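PDB 2WNR: exosome complex component Rrp42 from Methanothermobacter thermautotrophicus, which forms part of the RNA-degrading exosome, probably as a non-catalytic RNase PH-family subunit that contributes to shaping the active site of Rrp41. Local coordinates for residues R113-S118 against L156-A161; I221-T226 against L248-I253; P168-E171 against E176-I179. All blocks are in the same frame, centred on the assembly; numbering follows the deposited sequence.

In the fold
Three contacts in one RNase PH-family chain illustrate how chemistry follows position. Interactions 1 and 2 are buried and without hydrogen bonds across their segments, aliphatic groups doing the touching: the first joins helices 102-117 and 150-164 near the centre of the chain, the second lays helix 244-268 on strand 219-226. They share no secondary-structure element, yet they touch each other, S118 and C114 packing on T226 and G224. Interaction 3 is different in kind. It pairs two hairpin strands about 30 Å from the chain centre, is partly exposed, and relies on backbone hydrogen bonds as well as packing. Strand 166-173 follows helix 150-164, yet the centres of interactions 1 and 3 lie about 26 Å apart.

Interaction 1. Residues R113-S118 against L156-A161; sequences RCIRES and LATVAA
I115 meets T158 and V159 where helix 102-117 passes helix 150-164, and its side chain makes essentially the whole bridge. Its CA atom is 7.5 Å from the CA of V159, a gap that the isoleucine crosses with one branch. I115 CB points at the other helix but is still 5.2 Å from T158 CG2. There the chain forks. CG2 is placed anti to the backbone N and leads away from the threonine, while I115 CG1 takes the remaining course across the gap and comes to 4.2 Å from T158 CG2. A bend at chi2 (85°) then brings the terminal methyl up against both partners: I115 CD1 is 3.8 Å from T158 CG2 and 4.3 Å from V159 CG2. The I115 and T158 side chains cross obliquely, methyl against methyl.

T158 presents its methyl to this contact while its hydroxyl is engaged within its own helix: OG1 hydrogen-bonds to the carbonyl oxygen of A154, one turn earlier, with CG2 left anti to the backbone N. The threonine thus behaves as an apolar residue toward I115. Around the pair the packing continues into both neighbouring layers, with T158 also resting on V62 of strand 58-69 and V159 on L194 of strand 193-201. The two helices belong to the first 3' exoribonuclease domain, of the S5 clan, and I115 links them near the middle of the chain. No hydrogen bond joins the two segments, and all three touching residues are buried. Between these segments the helices therefore meet through dispersion and the exclusion of water alone, with no polar pair to fix their angle, and with the one polar group among the touching side chains paired inside its own helix.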
ATOM      1  N   ARG A 113      12.787  -2.969 -22.011  1.00 24.08           N
ATOM      2  CA  ARG A 113      12.672  -3.823 -23.191  1.00 24.16           C
ATOM      3  C   ARG A 113      13.884  -3.667 -24.117  1.00 24.73           C
ATOM      4  O   ARG A 113      14.491  -4.659 -24.533  1.00 23.98           O
ATOM      5  CB  ARG A 113      11.386  -3.497 -23.950  1.00 23.60           C
ATOM      6  CG  ARG A 113      10.971  -4.545 -24.978  1.00 21.20           C
ATOM      7  CD  ARG A 113       9.674  -4.155 -25.631  1.00 19.22           C
ATOM      8  NE  ARG A 113       8.651  -3.879 -24.624  1.00 25.38           N
ATOM      9  CZ  ARG A 113       7.622  -3.047 -24.791  1.00 26.46           C
ATOM     10  NH1 ARG A 113       7.462  -2.395 -25.937  1.00 24.73           N
ATOM     11  NH2 ARG A 113       6.755  -2.866 -23.802  1.00 24.60           N
ATOM     12  N   CYS A 114      14.218  -2.411 -24.412  1.00 23.62           N
ATOM     13  CA  CYS A 114      15.348  -2.047 -25.256  1.00 24.11           C
ATOM     14  C   CYS A 114      16.685  -2.602 -24.745  1.00 24.74           C
ATOM     15  O   CYS A 114      17.428  -3.241 -25.500  1.00 25.83           O
ATOM     16  CB  CYS A 114      15.424  -0.532 -25.361  1.00 24.07           C
ATOM     17  SG  CYS A 114      16.412   0.045 -26.716  1.00 30.79           S
ATOM     18  N   ILE A 115      16.986  -2.366 -23.470  1.00 24.05           N
ATOM     19  CA  ILE A 115      18.190  -2.924 -22.848  1.00 23.35           C
ATOM     20  C   ILE A 115      18.178  -4.455 -22.818  1.00 23.63           C
ATOM     21  O   ILE A 115      19.190  -5.086 -23.137  1.00 24.25           O
ATOM     22  CB  ILE A 115      18.440  -2.328 -21.433  1.00 23.66           C
ATOM     23  CG1 ILE A 115      19.251  -1.040 -21.531  1.00 23.88           C
ATOM     24  CG2 ILE A 115      19.197  -3.285 -20.535  1.00 22.25           C
ATOM     25  CD1 ILE A 115      18.424   0.178 -21.798  1.00 26.47           C
ATOM     26  N   ARG A 116      17.036  -5.040 -22.460  1.00 23.88           N
ATOM     27  CA  ARG A 116      16.931  -6.489 -22.270  1.00 23.92           C
ATOM     28  C   ARG A 116      16.982  -7.272 -23.582  1.00 23.72           C
ATOM     29  O   ARG A 116      17.752  -8.218 -23.708  1.00 24.04           O
ATOM     30  CB  ARG A 116      15.661  -6.837 -21.480  1.00 23.45           C
ATOM     31  CG  ARG A 116      15.519  -8.315 -21.067  1.00 24.01           C
ATOM     32  CD  ARG A 116      14.275  -8.534 -20.193  1.00 22.89           C
ATOM     33  NE  ARG A 116      14.251  -7.617 -19.050  1.00 26.74           N
ATOM     34  CZ  ARG A 116      14.887  -7.821 -17.894  1.00 27.11           C
ATOM     35  NH1 ARG A 116      15.605  -8.936 -17.694  1.00 25.18           N
ATOM     36  NH2 ARG A 116      14.792  -6.910 -16.934  1.00 17.95           N
ATOM     37  N   GLU A 117      16.172  -6.855 -24.551  1.00 23.79           N
ATOM     38  CA  GLU A 117      16.007  -7.580 -25.813  1.00 23.61           C
ATOM     39  C   GLU A 117      17.204  -7.457 -26.765  1.00 23.21           C
ATOM     40  O   GLU A 117      17.440  -8.336 -27.596  1.00 23.14           O
ATOM     41  CB  GLU A 117      14.712  -7.159 -26.517  1.00 23.45           C
ATOM     42  CG  GLU A 117      13.439  -7.446 -25.717  1.00 24.08           C
ATOM     43  CD  GLU A 117      13.304  -8.908 -25.300  1.00 23.91           C
ATOM     44  OE1 GLU A 117      13.261  -9.788 -26.181  1.00 26.02           O
ATOM     45  OE2 GLU A 117      13.234  -9.176 -24.083  1.00 29.83           O
ATOM     46  N   SER A 118      17.946  -6.362 -26.644  1.00 22.97           N
ATOM     47  CA  SER A 118      19.187  -6.187 -27.380  1.00 22.72           C
ATOM     48  C   SER A 118      20.282  -7.116 -26.839  1.00 23.19           C
ATOM     49  O   SER A 118      21.327  -7.291 -27.471  1.00 23.90           O
ATOM     50  CB  SER A 118      19.648  -4.735 -27.299  1.00 22.34           C
ATOM     51  OG  SER A 118      20.049  -4.402 -25.983  1.00 22.61           O
ATOM     52  N   LEU A 156      19.016   6.507 -23.836  1.00 24.28           N
ATOM     53  CA  LEU A 156      20.342   7.070 -24.015  1.00 24.17           C
ATOM     54  C   LEU A 156      21.100   7.145 -22.686  1.00 24.23           C
ATOM     55  O   LEU A 156      22.269   6.772 -22.618  1.00 23.19           O
ATOM     56  CB  LEU A 156      20.227   8.451 -24.658  1.00 23.36           C
ATOM     57  CG  LEU A 156      21.463   9.174 -25.196  1.00 24.96           C
ATOM     58  CD1 LEU A 156      22.476   8.226 -25.855  1.00 26.07           C
ATOM     59  CD2 LEU A 156      21.010  10.230 -26.180  1.00 24.00           C
ATOM     60  N   ALA A 157      20.417   7.610 -21.641  1.00 23.88           N
ATOM     61  CA  ALA A 157      21.006   7.768 -20.311  1.00 23.12           C
ATOM     62  C   ALA A 157      21.274   6.417 -19.629  1.00 23.15           C
ATOM     63  O   ALA A 157      22.300   6.248 -18.964  1.00 21.94           O
ATOM     64  CB  ALA A 157      20.119   8.644 -19.436  1.00 21.73           C
ATOM     65  N   THR A 158      20.354   5.468 -19.798  1.00 22.73           N
ATOM     66  CA  THR A 158      20.503   4.142 -19.229  1.00 22.40           C
ATOM     67  C   THR A 158      21.688   3.435 -19.870  1.00 24.46           C
ATOM     68  O   THR A 158      22.545   2.906 -19.161  1.00 24.33           O
ATOM     69  CB  THR A 158      19.243   3.310 -19.426  1.00 22.89           C
ATOM     70  OG1 THR A 158      18.106   4.058 -18.977  1.00 24.34           O
ATOM     71  CG2 THR A 158      19.331   2.005 -18.629  1.00 23.03           C
ATOM     72  N   VAL A 159      21.743   3.452 -21.204  1.00 23.91           N
ATOM     73  CA  VAL A 159      22.881   2.900 -21.923  1.00 23.00           C
ATOM     74  C   VAL A 159      24.174   3.563 -21.455  1.00 22.79           C
ATOM     75  O   VAL A 159      25.150   2.870 -21.136  1.00 24.48           O
ATOM     76  CB  VAL A 159      22.709   2.978 -23.468  1.00 22.98           C
ATOM     77  CG1 VAL A 159      24.013   2.666 -24.188  1.00 21.53           C
ATOM     78  CG2 VAL A 159      21.650   1.988 -23.928  1.00 22.81           C
ATOM     79  N   ALA A 160      24.174   4.895 -21.391  1.00 21.14           N
ATOM     80  CA  ALA A 160      25.357   5.630 -20.952  1.00 20.86           C
ATOM     81  C   ALA A 160      25.784   5.185 -19.551  1.00 20.87           C
ATOM     82  O   ALA A 160      26.955   4.870 -19.325  1.00 21.48           O
ATOM     83  CB  ALA A 160      25.116   7.134 -20.999  1.00 19.47           C
ATOM     84  N   ALA A 161      24.822   5.128 -18.628  1.00 19.93           N
ATOM     85  CA  ALA A 161      25.101   4.747 -17.248  1.00 21.09           C
ATOM     86  C   ALA A 161      25.675   3.328 -17.142  1.00 22.13           C
ATOM     87  O   ALA A 161      26.571   3.064 -16.338  1.00 20.62           O
ATOM     88  CB  ALA A 161      23.853   4.888 -16.407  1.00 20.74           C
TER

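Interaction 2. Residues I221-T226 against L248-I253; sequences ISIGVT and LKAVSI
The peptide group between A250 and V251 offers one flat face to I223, whose CD1 methyl sits almost directly over it, 3.5 Å from A250 C and 3.4 Å from V251 N. On that same side of the plane, A250 CB rises at one end and V251 CG2 at the other, so a methyl flanks it at each end. This is the helix-on-sheet layer of the second RNase PH-family domain: helix 244-268 packs on the antiparallel sheet to which strand 219-226 belongs. The axes of the two segments come within 9.0 Å and make an angle of 40°. With only a methyl at A250, the isoleucine comes right up to the helix backbone. I223 extends to it with CG1 anti to its own carbonyl carbon (chi1 -56°) and CD1 carried onward from there. F198 of the neighbouring strand 193-201 adds to the same layer by touching I221 and A250, and apolar side chains of another protein chain pack on I221 and V251. No hydrogen bond crosses between strand and helix. Two residues before I223, I221 also points at the helix, and its CG2 methyl meets A250 CB at 3.9 Å.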
ATOM      1  N   ILE A 221       5.585   6.673 -32.142  1.00 22.36           N
ATOM      2  CA  ILE A 221       6.202   5.342 -32.210  1.00 22.07           C
ATOM      3  C   ILE A 221       7.688   5.389 -31.821  1.00 21.94           C
ATOM      4  O   ILE A 221       8.454   6.196 -32.336  1.00 21.34           O
ATOM      5  CB  ILE A 221       5.976   4.646 -33.589  1.00 22.09           C
ATOM      6  CG1 ILE A 221       6.625   3.260 -33.607  1.00 24.44           C
ATOM      7  CG2 ILE A 221       6.472   5.521 -34.738  1.00 20.79           C
ATOM      8  CD1 ILE A 221       6.121   2.339 -34.694  1.00 22.49           C
ATOM      9  N   SER A 222       8.071   4.539 -30.876  1.00 22.83           N
ATOM     10  CA  SER A 222       9.454   4.441 -30.442  1.00 23.05           C
ATOM     11  C   SER A 222      10.057   3.170 -30.993  1.00 23.43           C
ATOM     12  O   SER A 222       9.455   2.094 -30.878  1.00 24.45           O
ATOM     13  CB  SER A 222       9.540   4.425 -28.918  1.00 21.84           C
ATOM     14  OG  SER A 222       8.932   5.580 -28.378  1.00 23.93           O
ATOM     15  N   ILE A 223      11.243   3.294 -31.587  1.00 22.39           N
ATOM     16  CA  ILE A 223      11.932   2.144 -32.143  1.00 22.32           C
ATOM     17  C   ILE A 223      13.344   1.992 -31.578  1.00 22.49           C
ATOM     18  O   ILE A 223      14.160   2.906 -31.660  1.00 22.22           O
ATOM     19  CB  ILE A 223      11.942   2.186 -33.685  1.00 22.59           C
ATOM     20  CG1 ILE A 223      10.507   2.281 -34.212  1.00 23.00           C
ATOM     21  CG2 ILE A 223      12.632   0.944 -34.259  1.00 22.95           C
ATOM     22  CD1 ILE A 223      10.416   2.717 -35.638  1.00 24.97           C
ATOM     23  N   GLY A 224      13.610   0.833 -30.983  1.00 22.15           N
ATOM     24  CA  GLY A 224      14.945   0.503 -30.503  1.00 22.66           C
ATOM     25  C   GLY A 224      15.688  -0.333 -31.533  1.00 22.77           C
ATOM     26  O   GLY A 224      15.244  -1.433 -31.889  1.00 22.73           O
ATOM     27  N   VAL A 225      16.814   0.199 -32.012  1.00 22.89           N
ATOM     28  CA  VAL A 225      17.665  -0.482 -32.999  1.00 23.95           C
ATOM     29  C   VAL A 225      19.024  -0.846 -32.390  1.00 24.02           C
ATOM     30  O   VAL A 225      19.539  -0.120 -31.544  1.00 25.23           O
ATOM     31  CB  VAL A 225      17.880   0.383 -34.264  1.00 23.09           C
ATOM     32  CG1 VAL A 225      18.541  -0.428 -35.355  1.00 21.77           C
ATOM     33  CG2 VAL A 225      16.544   0.935 -34.761  1.00 23.71           C
ATOM     34  N   THR A 226      19.594  -1.970 -32.819  1.00 23.73           N
ATOM     35  CA  THR A 226      20.871  -2.427 -32.286  1.00 24.12           C
ATOM     36  C   THR A 226      22.031  -1.971 -33.179  1.00 26.17           C
ATOM     37  O   THR A 226      21.816  -1.374 -34.246  1.00 27.27           O
ATOM     38  CB  THR A 226      20.908  -3.968 -32.101  1.00 24.10           C
ATOM     39  OG1 THR A 226      20.858  -4.617 -33.380  1.00 24.76           O
ATOM     40  CG2 THR A 226      19.749  -4.439 -31.240  1.00 22.99           C
ATOM     41  N   LEU A 248       6.686   1.793 -41.262  1.00 21.61           N
ATOM     42  CA  LEU A 248       7.848   1.374 -42.041  1.00 21.65           C
ATOM     43  C   LEU A 248       8.809   2.526 -42.324  1.00 22.02           C
ATOM     44  O   LEU A 248      10.026   2.323 -42.393  1.00 22.75           O
ATOM     45  CB  LEU A 248       7.410   0.699 -43.339  1.00 21.12           C
ATOM     46  CG  LEU A 248       6.615  -0.606 -43.206  1.00 22.92           C
ATOM     47  CD1 LEU A 248       6.312  -1.141 -44.591  1.00 22.73           C
ATOM     48  CD2 LEU A 248       7.342  -1.672 -42.377  1.00 20.47           C
ATOM     49  N   LYS A 249       8.256   3.727 -42.484  1.00 22.00           N
ATOM     50  CA  LYS A 249       9.058   4.934 -42.658  1.00 22.34           C
ATOM     51  C   LYS A 249       9.864   5.205 -41.389  1.00 21.79           C
ATOM     52  O   LYS A 249      11.063   5.466 -41.453  1.00 21.67           O
ATOM     53  CB  LYS A 249       8.169   6.130 -43.021  1.00 22.91           C
ATOM     54  CG  LYS A 249       8.928   7.411 -43.347  1.00 24.92           C
ATOM     55  CD  LYS A 249       8.053   8.426 -44.077  1.00 26.81           C
ATOM     56  CE  LYS A 249       8.800   9.753 -44.253  1.00 26.90           C
ATOM     57  NZ  LYS A 249       8.146  10.647 -45.251  1.00 26.59           N
ATOM     58  N   ALA A 250       9.198   5.125 -40.240  1.00 21.42           N
ATOM     59  CA  ALA A 250       9.856   5.292 -38.943  1.00 21.47           C
ATOM     60  C   ALA A 250      10.991   4.289 -38.723  1.00 20.61           C
ATOM     61  O   ALA A 250      12.061   4.671 -38.274  1.00 21.00           O
ATOM     62  CB  ALA A 250       8.836   5.230 -37.800  1.00 21.62           C
ATOM     63  N   VAL A 251      10.765   3.017 -39.040  1.00 19.94           N
ATOM     64  CA  VAL A 251      11.846   2.034 -39.024  1.00 19.03           C
ATOM     65  C   VAL A 251      13.008   2.542 -39.877  1.00 19.35           C
ATOM     66  O   VAL A 251      14.134   2.675 -39.389  1.00 19.72           O
ATOM     67  CB  VAL A 251      11.373   0.643 -39.521  1.00 19.58           C
ATOM     68  CG1 VAL A 251      12.566  -0.273 -39.811  1.00 12.87           C
ATOM     69  CG2 VAL A 251      10.424   0.014 -38.500  1.00 14.10           C
ATOM     70  N   SER A 252      12.713   2.858 -41.134  1.00 19.39           N
ATOM     71  CA  SER A 252      13.723   3.330 -42.077  1.00 20.49           C
ATOM     72  C   SER A 252      14.608   4.422 -41.467  1.00 20.83           C
ATOM     73  O   SER A 252      15.825   4.245 -41.378  1.00 22.59           O
ATOM     74  CB  SER A 252      13.069   3.803 -43.382  1.00 20.32           C
ATOM     75  OG  SER A 252      14.044   4.184 -44.335  1.00 20.51           O
ATOM     76  N   ILE A 253      14.001   5.527 -41.029  1.00 20.07           N
ATOM     77  CA  ILE A 253      14.758   6.600 -40.375  1.00 19.49           C
ATOM     78  C   ILE A 253      15.520   6.075 -39.156  1.00 20.58           C
ATOM     79  O   ILE A 253      16.734   6.264 -39.064  1.00 22.00           O
ATOM     80  CB  ILE A 253      13.892   7.850 -39.994  1.00 18.49           C
ATOM     81  CG1 ILE A 253      13.469   8.634 -41.241  1.00 16.05           C
ATOM     82  CG2 ILE A 253      14.663   8.788 -39.109  1.00 13.15           C
ATOM     83  CD1 ILE A 253      11.993   8.594 -41.508  1.00 12.60           C
TER

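Interaction 3. Residues P168-E171 against E176-I179; sequences PAAE and EVVI
E171 and V178 form the hydrogen-bonded pair of an antiparallel beta hairpin, strands 166-173 and 176-180, and the backbone is where this contact is closest. E171 N donates to V178 O over 3.0 Å; the approach lies in the carbonyl plane, although the angle at the hydrogen is only 133°. The return bond, V178 N to E171 O at 3.1 Å, is weak. V178 O receives a second, softer approach from A170 CA, a CA-H...O contact of 3.5 Å. The neighbouring pair, A170 with I179, is non-hydrogen-bonded, and A169 with N180 continues the backbone ladder.

Side chains divide between the two faces. On the face of A170 and I179 the packing is closer: P168 and I179 run side by side, with I179 CG2 3.7 Å from P168 CB, and A170 CB reaches V177 CG1 at a longer 4.4 Å. I179 CG2 is anti to the backbone N, which turns this methyl to the proline ring. W135 lies against P168 and A170, and I68 against V177 and I179. On the other face E171 and V178 meet loosely, CB to CB at 4.5 Å. V178 is exposed to solvent, and so is I179, whereas P168 is buried. The pairing thus combines one ordinary and one weak main-chain bond with apolar contact on one face, in a hairpin about 30 Å from the centre of its chain.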
ATOM      1  N   PRO A 168      32.472  -4.277  -8.131  1.00 22.82           N
ATOM      2  CA  PRO A 168      33.508  -5.078  -7.477  1.00 23.00           C
ATOM      3  C   PRO A 168      33.512  -6.526  -7.969  1.00 22.42           C
ATOM      4  O   PRO A 168      32.463  -7.064  -8.339  1.00 22.04           O
ATOM      5  CB  PRO A 168      33.122  -5.018  -5.997  1.00 22.89           C
ATOM      6  CG  PRO A 168      31.673  -4.690  -5.993  1.00 24.11           C
ATOM      7  CD  PRO A 168      31.470  -3.792  -7.166  1.00 22.94           C
ATOM      8  N   ALA A 169      34.695  -7.133  -7.995  1.00 21.97           N
ATOM      9  CA  ALA A 169      34.824  -8.532  -8.357  1.00 22.04           C
ATOM     10  C   ALA A 169      34.202  -9.390  -7.267  1.00 21.99           C
ATOM     11  O   ALA A 169      34.473  -9.203  -6.081  1.00 22.03           O
ATOM     12  CB  ALA A 169      36.277  -8.900  -8.561  1.00 22.49           C
ATOM     13  N   ALA A 170      33.345 -10.313  -7.682  1.00 21.92           N
ATOM     14  CA  ALA A 170      32.740 -11.260  -6.762  1.00 21.92           C
ATOM     15  C   ALA A 170      33.370 -12.659  -6.916  1.00 21.44           C
ATOM     16  O   ALA A 170      33.120 -13.369  -7.894  1.00 19.02           O
ATOM     17  CB  ALA A 170      31.233 -11.297  -6.964  1.00 20.94           C
ATOM     18  N   GLU A 171      34.210 -13.025  -5.951  1.00 22.79           N
ATOM     19  CA  GLU A 171      34.858 -14.346  -5.932  1.00 24.92           C
ATOM     20  C   GLU A 171      34.050 -15.332  -5.094  1.00 25.40           C
ATOM     21  O   GLU A 171      33.303 -14.932  -4.190  1.00 26.77           O
ATOM     22  CB  GLU A 171      36.304 -14.260  -5.409  1.00 24.63           C
ATOM     23  CG  GLU A 171      37.372 -14.052  -6.494  1.00 25.85           C
ATOM     24  CD  GLU A 171      37.593 -12.591  -6.878  1.00 26.90           C
ATOM     25  OE1 GLU A 171      36.659 -11.764  -6.719  1.00 30.21           O
ATOM     26  OE2 GLU A 171      38.702 -12.268  -7.356  1.00 23.25           O
ATOM     27  N   GLU A 176      30.412 -19.035   0.668  1.00 31.09           N
ATOM     28  CA  GLU A 176      29.923 -17.664   0.822  1.00 31.75           C
ATOM     29  C   GLU A 176      30.417 -16.791  -0.340  1.00 31.50           C
ATOM     30  O   GLU A 176      31.297 -17.204  -1.106  1.00 31.10           O
ATOM     31  CB  GLU A 176      30.347 -17.076   2.177  1.00 32.24           C
ATOM     32  CG  GLU A 176      29.889 -17.893   3.392  1.00 33.42           C
ATOM     33  CD  GLU A 176      29.618 -17.032   4.615  1.00 35.86           C
ATOM     34  OE1 GLU A 176      28.733 -16.140   4.537  1.00 40.62           O
ATOM     35  OE2 GLU A 176      30.278 -17.257   5.655  1.00 29.60           O
ATOM     36  N   VAL A 177      29.843 -15.596  -0.472  1.00 31.37           N
ATOM     37  CA  VAL A 177      30.199 -14.701  -1.576  1.00 30.71           C
ATOM     38  C   VAL A 177      31.125 -13.572  -1.129  1.00 32.27           C
ATOM     39  O   VAL A 177      30.698 -12.592  -0.501  1.00 32.97           O
ATOM     40  CB  VAL A 177      28.951 -14.158  -2.314  1.00 29.68           C
ATOM     41  CG1 VAL A 177      29.349 -13.264  -3.482  1.00 25.43           C
ATOM     42  CG2 VAL A 177      28.109 -15.311  -2.807  1.00 28.97           C
ATOM     43  N   VAL A 178      32.401 -13.737  -1.458  1.00 32.48           N
ATOM     44  CA  VAL A 178      33.421 -12.744  -1.173  1.00 33.15           C
ATOM     45  C   VAL A 178      33.298 -11.596  -2.171  1.00 33.73           C
ATOM     46  O   VAL A 178      33.345 -11.812  -3.385  1.00 33.04           O
ATOM     47  CB  VAL A 178      34.845 -13.364  -1.252  1.00 32.44           C
ATOM     48  CG1 VAL A 178      35.922 -12.310  -1.014  1.00 31.29           C
ATOM     49  CG2 VAL A 178      34.989 -14.512  -0.258  1.00 34.05           C
ATOM     50  N   ILE A 179      33.120 -10.384  -1.654  1.00 35.04           N
ATOM     51  CA  ILE A 179      33.220  -9.180  -2.481  1.00 37.08           C
ATOM     52  C   ILE A 179      34.667  -8.662  -2.456  1.00 38.13           C
ATOM     53  O   ILE A 179      35.238  -8.427  -1.389  1.00 38.72           O
ATOM     54  CB  ILE A 179      32.228  -8.077  -2.037  1.00 36.12           C
ATOM     55  CG1 ILE A 179      30.785  -8.508  -2.321  1.00 38.28           C
ATOM     56  CG2 ILE A 179      32.532  -6.769  -2.751  1.00 37.26           C
ATOM     57  CD1 ILE A 179      29.696  -7.527  -1.815  1.00 40.82           C
TER